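Local coordinates for protein 2'-5' RNA Ligase (Thermus thermophilus, PDB 1IUH) that belongs to the LigT-like proteins of the 2H phosphoesterase clan, built on an antiparallel beta-sheet, at residues M1-V13 and L150-S162. Numbering follows the deposited sequence.
Sequences MRLFYAVFLPEEV and LEWPVEGFALVRS
The carbonyl oxygen Ala158 O receives two backbone groups of strand 2-8: the N-H of Ala6, with Ala6 N at 3.0 Å, and a CA-H...O contact from Tyr5 CA at 3.2 Å. The return bond, Ala158 N to Ala6 O at 2.9 Å, closes a hydrogen-bonded antiparallel pair, and Phe4 with Val160 repeats this two-bond pattern.

Side chains alternate accordingly. On the Phe4 face, Val160 CB sits over the ring, 4.0 Å from its centroid and 22° off the normal, a CH-pi contact, while Val160 CG2 meets the edge of the Phe8 ring. On the Tyr5 face, Leu159 CD1 makes a CH-pi contact over the Tyr5 ring, 4.0 Å from its centroid and 16° off the normal; Tyr5 CD2 in turn lies in plane at the edge of Phe157.

Beyond the ladder, water 3 accepts from Trp152 NE1 and donates to Phe8 O, each 2.9 Å from the water oxygen. The Trp152 indole is sandwiched between Val13 CG2 and Val154 CG2 on opposite faces. Val13 CG2, anti to the carbonyl carbon with chi1 at 179°, lies over the five-membered ring, while Leu9 CD2 meets Trp152 CZ2.

The antiparallel pairing joins the two LigT-like family stretches in one sheet: strand 2-8 also pairs with strand 39-47, strand 150-164 with strands 70-80 and 169-178, and helix 96-113 packs against Tyr5, Trp152 and Phe157.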
ATOM      1  N   MET A   1     -12.976 -13.199   0.458  1.00 30.01           N
ATOM      2  CA  MET A   1     -12.454 -11.829   0.645  1.00 30.09           C
ATOM      3  C   MET A   1     -11.058 -11.599   0.057  1.00 29.26           C
ATOM      4  O   MET A   1     -10.141 -12.384   0.206  1.00 30.57           O
ATOM      5  CB  MET A   1     -12.395 -11.487   2.109  1.00 32.14           C
ATOM      6  CG  MET A   1     -13.618 -11.852   2.926  1.00 33.33           C
ATOM      7  SD  MET A   1     -13.570 -11.014   4.530  1.00 35.63           S
ATOM      8  CE  MET A   1     -15.110 -10.124   4.497  1.00 36.95           C
ATOM      9  N   ARG A   2     -10.916 -10.493  -0.622  1.00 27.99           N
ATOM     10  CA  ARG A   2      -9.661 -10.100  -1.207  1.00 26.80           C
ATOM     11  C   ARG A   2      -9.106  -9.146  -0.148  1.00 25.32           C
ATOM     12  O   ARG A   2      -9.658  -8.076   0.146  1.00 24.38           O
ATOM     13  CB  ARG A   2      -9.995  -9.428  -2.504  1.00 29.26           C
ATOM     14  CG  ARG A   2      -8.901  -8.735  -3.188  1.00 33.36           C
ATOM     15  CD  ARG A   2      -9.549  -7.868  -4.269  1.00 35.60           C
ATOM     16  NE  ARG A   2      -8.556  -7.199  -5.096  1.00 38.22           N
ATOM     17  CZ  ARG A   2      -7.956  -7.761  -6.148  1.00 39.57           C
ATOM     18  NH1 ARG A   2      -8.257  -9.020  -6.515  1.00 37.19           N
ATOM     19  NH2 ARG A   2      -7.033  -7.052  -6.802  1.00 39.33           N
ATOM     20  N   LEU A   3      -8.033  -9.566   0.476  1.00 24.30           N
ATOM     21  CA  LEU A   3      -7.444  -8.814   1.578  1.00 23.86           C
ATOM     22  C   LEU A   3      -6.007  -8.358   1.336  1.00 24.14           C
ATOM     23  O   LEU A   3      -5.276  -8.980   0.552  1.00 24.28           O
ATOM     24  CB  LEU A   3      -7.427  -9.721   2.801  1.00 23.31           C
ATOM     25  CG  LEU A   3      -8.758 -10.298   3.298  1.00 24.74           C
ATOM     26  CD1 LEU A   3      -8.484 -11.469   4.199  1.00 24.14           C
ATOM     27  CD2 LEU A   3      -9.546  -9.226   4.050  1.00 22.88           C
ATOM     28  N   PHE A   4      -5.615  -7.288   2.029  1.00 23.70           N
ATOM     29  CA  PHE A   4      -4.235  -6.773   2.012  1.00 22.07           C
ATOM     30  C   PHE A   4      -3.958  -5.980   3.297  1.00 22.46           C
ATOM     31  O   PHE A   4      -4.894  -5.525   3.984  1.00 20.98           O
ATOM     32  CB  PHE A   4      -3.960  -5.879   0.780  1.00 21.59           C
ATOM     33  CG  PHE A   4      -4.721  -4.565   0.746  1.00 20.13           C
ATOM     34  CD1 PHE A   4      -4.115  -3.376   1.130  1.00 22.11           C
ATOM     35  CD2 PHE A   4      -6.033  -4.495   0.274  1.00 21.92           C
ATOM     36  CE1 PHE A   4      -4.798  -2.133   1.041  1.00 19.93           C
ATOM     37  CE2 PHE A   4      -6.721  -3.245   0.183  1.00 19.44           C
ATOM     38  CZ  PHE A   4      -6.080  -2.074   0.573  1.00 18.98           C
ATOM     39  N   TYR A   5      -2.677  -5.909   3.663  1.00 22.35           N
ATOM     40  CA  TYR A   5      -2.247  -5.071   4.787  1.00 21.97           C
ATOM     41  C   TYR A   5      -1.702  -3.747   4.187  1.00 20.75           C
ATOM     42  O   TYR A   5      -1.007  -3.729   3.175  1.00 19.50           O
ATOM     43  CB  TYR A   5      -1.152  -5.725   5.674  1.00 21.35           C
ATOM     44  CG  TYR A   5      -1.606  -6.951   6.467  1.00 21.27           C
ATOM     45  CD1 TYR A   5      -1.346  -8.233   5.970  1.00 20.83           C
ATOM     46  CD2 TYR A   5      -2.244  -6.840   7.731  1.00 19.71           C
ATOM     47  CE1 TYR A   5      -1.691  -9.383   6.699  1.00 19.76           C
ATOM     48  CE2 TYR A   5      -2.608  -8.013   8.485  1.00 16.72           C
ATOM     49  CZ  TYR A   5      -2.309  -9.272   7.933  1.00 18.85           C
ATOM     50  OH  TYR A   5      -2.567 -10.465   8.534  1.00 18.02           O
ATOM     51  N   ALA A   6      -2.012  -2.637   4.832  1.00 20.67           N
ATOM     52  CA  ALA A   6      -1.569  -1.381   4.300  1.00 21.19           C
ATOM     53  C   ALA A   6      -1.411  -0.319   5.369  1.00 20.43           C
ATOM     54  O   ALA A   6      -1.904  -0.456   6.484  1.00 20.51           O
ATOM     55  CB  ALA A   6      -2.600  -0.882   3.209  1.00 21.50           C
ATOM     56  N   VAL A   7      -0.735   0.756   4.989  1.00 19.87           N
ATOM     57  CA  VAL A   7      -0.568   1.883   5.866  1.00 18.96           C
ATOM     58  C   VAL A   7      -1.406   3.019   5.261  1.00 21.10           C
ATOM     59  O   VAL A   7      -1.237   3.351   4.083  1.00 23.79           O
ATOM     60  CB  VAL A   7       0.883   2.346   5.906  1.00 16.08           C
ATOM     61  CG1 VAL A   7       0.974   3.790   6.503  1.00 15.05           C
ATOM     62  CG2 VAL A   7       1.664   1.412   6.661  1.00 10.72           C
ATOM     63  N   PHE A   8      -2.315   3.588   6.038  1.00 21.49           N
ATOM     64  CA  PHE A   8      -3.073   4.747   5.578  1.00 21.65           C
ATOM     65  C   PHE A   8      -2.285   5.973   6.028  1.00 23.93           C
ATOM     66  O   PHE A   8      -1.389   5.889   6.890  1.00 24.97           O
ATOM     67  CB  PHE A   8      -4.522   4.722   6.070  1.00 19.64           C
ATOM     68  CG  PHE A   8      -5.367   3.784   5.278  1.00 17.82           C
ATOM     69  CD1 PHE A   8      -5.665   2.507   5.765  1.00 16.22           C
ATOM     70  CD2 PHE A   8      -5.739   4.127   3.977  1.00 15.70           C
ATOM     71  CE1 PHE A   8      -6.309   1.574   4.975  1.00 14.01           C
ATOM     72  CE2 PHE A   8      -6.370   3.240   3.170  1.00 15.19           C
ATOM     73  CZ  PHE A   8      -6.668   1.924   3.671  1.00 17.69           C
ATOM     74  N   LEU A   9      -2.615   7.106   5.442  1.00 25.08           N
ATOM     75  CA  LEU A   9      -1.810   8.277   5.609  1.00 26.10           C
ATOM     76  C   LEU A   9      -2.452   9.453   6.287  1.00 27.83           C
ATOM     77  O   LEU A   9      -3.682   9.613   6.264  1.00 29.31           O
ATOM     78  CB  LEU A   9      -1.296   8.649   4.208  1.00 24.13           C
ATOM     79  CG  LEU A   9      -0.834   7.364   3.506  1.00 24.83           C
ATOM     80  CD1 LEU A   9      -0.901   7.519   1.990  1.00 24.26           C
ATOM     81  CD2 LEU A   9       0.553   6.985   3.931  1.00 23.16           C
ATOM     82  N   PRO A  10      -1.621  10.310   6.915  1.00 28.53           N
ATOM     83  CA  PRO A  10      -2.181  11.474   7.597  1.00 28.91           C
ATOM     84  C   PRO A  10      -2.441  12.649   6.640  1.00 30.27           C
ATOM     85  O   PRO A  10      -1.954  12.710   5.504  1.00 30.24           O
ATOM     86  CB  PRO A  10      -1.136  11.775   8.658  1.00 26.05           C
ATOM     87  CG  PRO A  10       0.190  11.520   7.910  1.00 25.82           C
ATOM     88  CD  PRO A  10      -0.145  10.259   7.065  1.00 28.14           C
ATOM     89  N   GLU A  11      -3.231  13.576   7.124  1.00 32.22           N
ATOM     90  CA  GLU A  11      -3.577  14.752   6.373  1.00 34.95           C
ATOM     91  C   GLU A  11      -2.448  15.437   5.525  1.00 33.92           C
ATOM     92  O   GLU A  11      -2.580  15.622   4.302  1.00 34.44           O
ATOM     93  CB  GLU A  11      -4.248  15.714   7.375  1.00 36.88           C
ATOM     94  CG  GLU A  11      -4.522  17.107   6.877  1.00 44.88           C
ATOM     95  CD  GLU A  11      -5.901  17.589   7.309  1.00 50.14           C
ATOM     96  OE1 GLU A  11      -6.277  17.359   8.493  1.00 51.98           O
ATOM     97  OE2 GLU A  11      -6.619  18.197   6.463  1.00 53.61           O
ATOM     98  N   GLU A  12      -1.333  15.811   6.125  1.00 33.37           N
ATOM     99  CA  GLU A  12      -0.333  16.507   5.321  1.00 33.40           C
ATOM    100  C   GLU A  12       0.246  15.682   4.201  1.00 33.15           C
ATOM    101  O   GLU A  12       0.727  16.243   3.203  1.00 32.42           O
ATOM    102  CB  GLU A  12       0.797  17.004   6.195  1.00 33.50           C
ATOM    103  CG  GLU A  12       0.490  16.783   7.632  1.00 38.44           C
ATOM    104  CD  GLU A  12       0.774  15.369   8.133  1.00 37.12           C
ATOM    105  OE1 GLU A  12       1.940  14.930   8.147  1.00 36.03           O
ATOM    106  OE2 GLU A  12      -0.199  14.727   8.547  1.00 38.08           O
ATOM    107  N   VAL A  13       0.234  14.355   4.386  1.00 31.87           N
ATOM    108  CA  VAL A  13       0.735  13.446   3.390  1.00 30.53           C
ATOM    109  C   VAL A  13      -0.286  13.302   2.253  1.00 31.76           C
ATOM    110  O   VAL A  13       0.066  13.384   1.050  1.00 31.69           O
ATOM    111  CB  VAL A  13       1.070  12.114   4.049  1.00 31.05           C
ATOM    112  CG1 VAL A  13       1.592  11.086   3.000  1.00 29.59           C
ATOM    113  CG2 VAL A  13       2.098  12.371   5.161  1.00 28.87           C
ATOM    114  N   LEU A 150       9.165  14.878   2.411  1.00 38.37           N
ATOM    115  CA  LEU A 150       8.209  15.115   3.479  1.00 35.39           C
ATOM    116  C   LEU A 150       8.265  13.930   4.461  1.00 33.78           C
ATOM    117  O   LEU A 150       7.993  12.809   4.067  1.00 33.84           O
ATOM    118  CB  LEU A 150       6.804  15.268   2.901  1.00 33.86           C
ATOM    119  CG  LEU A 150       5.660  15.078   3.913  1.00 35.98           C
ATOM    120  CD1 LEU A 150       5.818  16.086   5.060  1.00 33.95           C
ATOM    121  CD2 LEU A 150       4.292  15.207   3.250  1.00 35.04           C
ATOM    122  N   GLU A 151       8.583  14.196   5.731  1.00 31.32           N
ATOM    123  CA  GLU A 151       8.691  13.148   6.749  1.00 28.95           C
ATOM    124  C   GLU A 151       7.398  13.089   7.536  1.00 26.51           C
ATOM    125  O   GLU A 151       6.746  14.080   7.744  1.00 27.43           O
ATOM    126  CB  GLU A 151       9.881  13.412   7.712  1.00 27.33           C
ATOM    127  CG  GLU A 151      10.314  12.186   8.534  1.00 32.70           C
ATOM    128  CD  GLU A 151      11.406  12.448   9.641  1.00 34.54           C
ATOM    129  OE1 GLU A 151      12.578  12.768   9.345  1.00 34.37           O
ATOM    130  OE2 GLU A 151      11.079  12.323  10.837  1.00 35.58           O
ATOM    131  N   TRP A 152       6.994  11.913   7.940  1.00 24.05           N
ATOM    132  CA  TRP A 152       5.806  11.828   8.753  1.00 22.63           C
ATOM    133  C   TRP A 152       5.960  10.610   9.658  1.00 23.01           C
ATOM    134  O   TRP A 152       6.763   9.715   9.377  1.00 25.20           O
ATOM    135  CB  TRP A 152       4.563  11.742   7.871  1.00 17.70           C
ATOM    136  CG  TRP A 152       4.124  10.380   7.515  1.00 18.58           C
ATOM    137  CD1 TRP A 152       3.148   9.656   8.139  1.00 16.23           C
ATOM    138  CD2 TRP A 152       4.467   9.647   6.332  1.00 17.90           C
ATOM    139  NE1 TRP A 152       2.846   8.553   7.409  1.00 15.46           N
ATOM    140  CE2 TRP A 152       3.628   8.509   6.297  1.00 16.91           C
ATOM    141  CE3 TRP A 152       5.395   9.847   5.294  1.00 18.78           C
ATOM    142  CZ2 TRP A 152       3.675   7.565   5.264  1.00 18.07           C
ATOM    143  CZ3 TRP A 152       5.455   8.925   4.267  1.00 18.34           C
ATOM    144  CH2 TRP A 152       4.600   7.792   4.249  1.00 19.66           C
ATOM    145  N   PRO A 153       5.212  10.567  10.759  1.00 23.47           N
ATOM    146  CA  PRO A 153       5.213   9.475  11.758  1.00 22.78           C
ATOM    147  C   PRO A 153       4.309   8.315  11.396  1.00 22.38           C
ATOM    148  O   PRO A 153       3.111   8.514  11.331  1.00 24.50           O
ATOM    149  CB  PRO A 153       4.672  10.172  13.047  1.00 22.21           C
ATOM    150  CG  PRO A 153       4.985  11.653  12.816  1.00 22.97           C
ATOM    151  CD  PRO A 153       4.599  11.783  11.329  1.00 23.57           C
ATOM    152  N   VAL A 154       4.820   7.107  11.190  1.00 22.63           N
ATOM    153  CA  VAL A 154       3.915   5.949  10.903  1.00 21.69           C
ATOM    154  C   VAL A 154       3.624   5.283  12.237  1.00 21.27           C
ATOM    155  O   VAL A 154       4.540   4.758  12.860  1.00 20.94           O
ATOM    156  CB  VAL A 154       4.566   4.903   9.949  1.00 21.05           C
ATOM    157  CG1 VAL A 154       3.639   3.756   9.732  1.00 19.67           C
ATOM    158  CG2 VAL A 154       4.934   5.558   8.602  1.00 20.03           C
ATOM    159  N   GLU A 155       2.357   5.320  12.663  1.00 22.29           N
ATOM    160  CA  GLU A 155       1.896   4.787  13.950  1.00 21.86           C
ATOM    161  C   GLU A 155       1.122   3.499  13.914  1.00 22.38           C
ATOM    162  O   GLU A 155       0.758   2.968  14.968  1.00 21.63           O
ATOM    163  CB  GLU A 155       1.006   5.782  14.626  1.00 22.71           C
ATOM    164  CG  GLU A 155       1.353   7.129  14.244  1.00 27.30           C
ATOM    165  CD  GLU A 155       1.973   7.876  15.368  1.00 30.51           C
ATOM    166  OE1 GLU A 155       2.731   7.221  16.139  1.00 31.62           O
ATOM    167  OE2 GLU A 155       1.701   9.113  15.463  1.00 32.47           O
ATOM    168  N   GLY A 156       0.830   2.988  12.724  1.00 22.78           N
ATOM    169  CA  GLY A 156       0.090   1.735  12.674  1.00 21.09           C
ATOM    170  C   GLY A 156      -0.319   1.387  11.275  1.00 20.39           C
ATOM    171  O   GLY A 156       0.028   2.093  10.342  1.00 21.58           O
ATOM    172  N   PHE A 157      -1.035   0.285  11.115  1.00 20.10           N
ATOM    173  CA  PHE A 157      -1.466  -0.137   9.782  1.00 20.26           C
ATOM    174  C   PHE A 157      -2.770  -0.913   9.897  1.00 20.22           C
ATOM    175  O   PHE A 157      -3.293  -1.093  10.996  1.00 21.55           O
ATOM    176  CB  PHE A 157      -0.383  -0.984   9.148  1.00 17.81           C
ATOM    177  CG  PHE A 157      -0.092  -2.220   9.914  1.00 19.37           C
ATOM    178  CD1 PHE A 157      -0.592  -3.476   9.485  1.00 17.84           C
ATOM    179  CD2 PHE A 157       0.641  -2.158  11.113  1.00 16.31           C
ATOM    180  CE1 PHE A 157      -0.357  -4.652  10.271  1.00 16.83           C
ATOM    181  CE2 PHE A 157       0.865  -3.323  11.888  1.00 16.48           C
ATOM    182  CZ  PHE A 157       0.363  -4.568  11.470  1.00 14.41           C
ATOM    183  N   ALA A 158      -3.301  -1.396   8.784  1.00 20.32           N
ATOM    184  CA  ALA A 158      -4.572  -2.093   8.839  1.00 18.11           C
ATOM    185  C   ALA A 158      -4.713  -3.268   7.918  1.00 18.92           C
ATOM    186  O   ALA A 158      -3.933  -3.413   6.963  1.00 20.04           O
ATOM    187  CB  ALA A 158      -5.691  -1.087   8.541  1.00 17.61           C
ATOM    188  N   LEU A 159      -5.723  -4.091   8.220  1.00 17.70           N
ATOM    189  CA  LEU A 159      -6.097  -5.248   7.449  1.00 18.03           C
ATOM    190  C   LEU A 159      -7.341  -4.691   6.820  1.00 20.61           C
ATOM    191  O   LEU A 159      -8.247  -4.262   7.521  1.00 21.86           O
ATOM    192  CB  LEU A 159      -6.480  -6.431   8.316  1.00 17.59           C
ATOM    193  CG  LEU A 159      -6.995  -7.645   7.499  1.00 16.99           C
ATOM    194  CD1 LEU A 159      -5.917  -8.091   6.487  1.00 16.84           C
ATOM    195  CD2 LEU A 159      -7.386  -8.797   8.422  1.00 12.55           C
ATOM    196  N   VAL A 160      -7.367  -4.712   5.493  1.00 22.40           N
ATOM    197  CA  VAL A 160      -8.424  -4.142   4.677  1.00 23.44           C
ATOM    198  C   VAL A 160      -8.984  -5.108   3.634  1.00 24.75           C
ATOM    199  O   VAL A 160      -8.249  -5.884   3.013  1.00 25.53           O
ATOM    200  CB  VAL A 160      -7.849  -2.907   3.828  1.00 24.22           C
ATOM    201  CG1 VAL A 160      -8.998  -2.106   3.150  1.00 20.22           C
ATOM    202  CG2 VAL A 160      -6.939  -2.058   4.684  1.00 21.84           C
ATOM    203  N   ARG A 161     -10.288  -5.028   3.429  1.00 25.49           N
ATOM    204  CA  ARG A 161     -10.922  -5.818   2.388  1.00 26.17           C
ATOM    205  C   ARG A 161     -11.159  -4.890   1.181  1.00 26.14           C
ATOM    206  O   ARG A 161     -11.453  -3.722   1.332  1.00 26.31           O
ATOM    207  CB  ARG A 161     -12.272  -6.353   2.842  1.00 26.43           C
ATOM    208  CG  ARG A 161     -12.904  -7.289   1.791  1.00 25.71           C
ATOM    209  CD  ARG A 161     -14.358  -7.537   2.079  1.00 27.93           C
ATOM    210  NE  ARG A 161     -14.967  -8.514   1.180  1.00 28.80           N
ATOM    211  CZ  ARG A 161     -16.164  -9.010   1.400  1.00 26.80           C
ATOM    212  NH1 ARG A 161     -16.821  -8.586   2.470  1.00 27.91           N
ATOM    213  NH2 ARG A 161     -16.654  -9.959   0.623  1.00 26.10           N
ATOM    214  N   SER A 162     -11.020  -5.417  -0.013  1.00 26.94           N
ATOM    215  CA  SER A 162     -11.251  -4.645  -1.214  1.00 28.97           C
ATOM    216  C   SER A 162     -12.306  -5.408  -1.973  1.00 30.79           C
ATOM    217  O   SER A 162     -12.245  -6.615  -2.046  1.00 30.65           O
ATOM    218  CB  SER A 162      -9.991  -4.567  -2.092  1.00 28.94           C
ATOM    219  OG  SER A 162     -10.209  -3.759  -3.251  1.00 28.91           O
TER
HETATM  220  O   HOH W   1      -7.162  -4.226  -4.395  1.00 28.74           O
HETATM  221  O   HOH W   2     -13.758  -8.680  -1.442  1.00 34.44           O
HETATM  222  O   HOH W   3       1.113   6.421   8.294  1.00 19.73           O
HETATM  223  O   HOH W   4      -2.237   3.748   8.890  1.00 31.79           O
HETATM  224  O   HOH W   5       4.583  14.967   8.684  1.00 20.79           O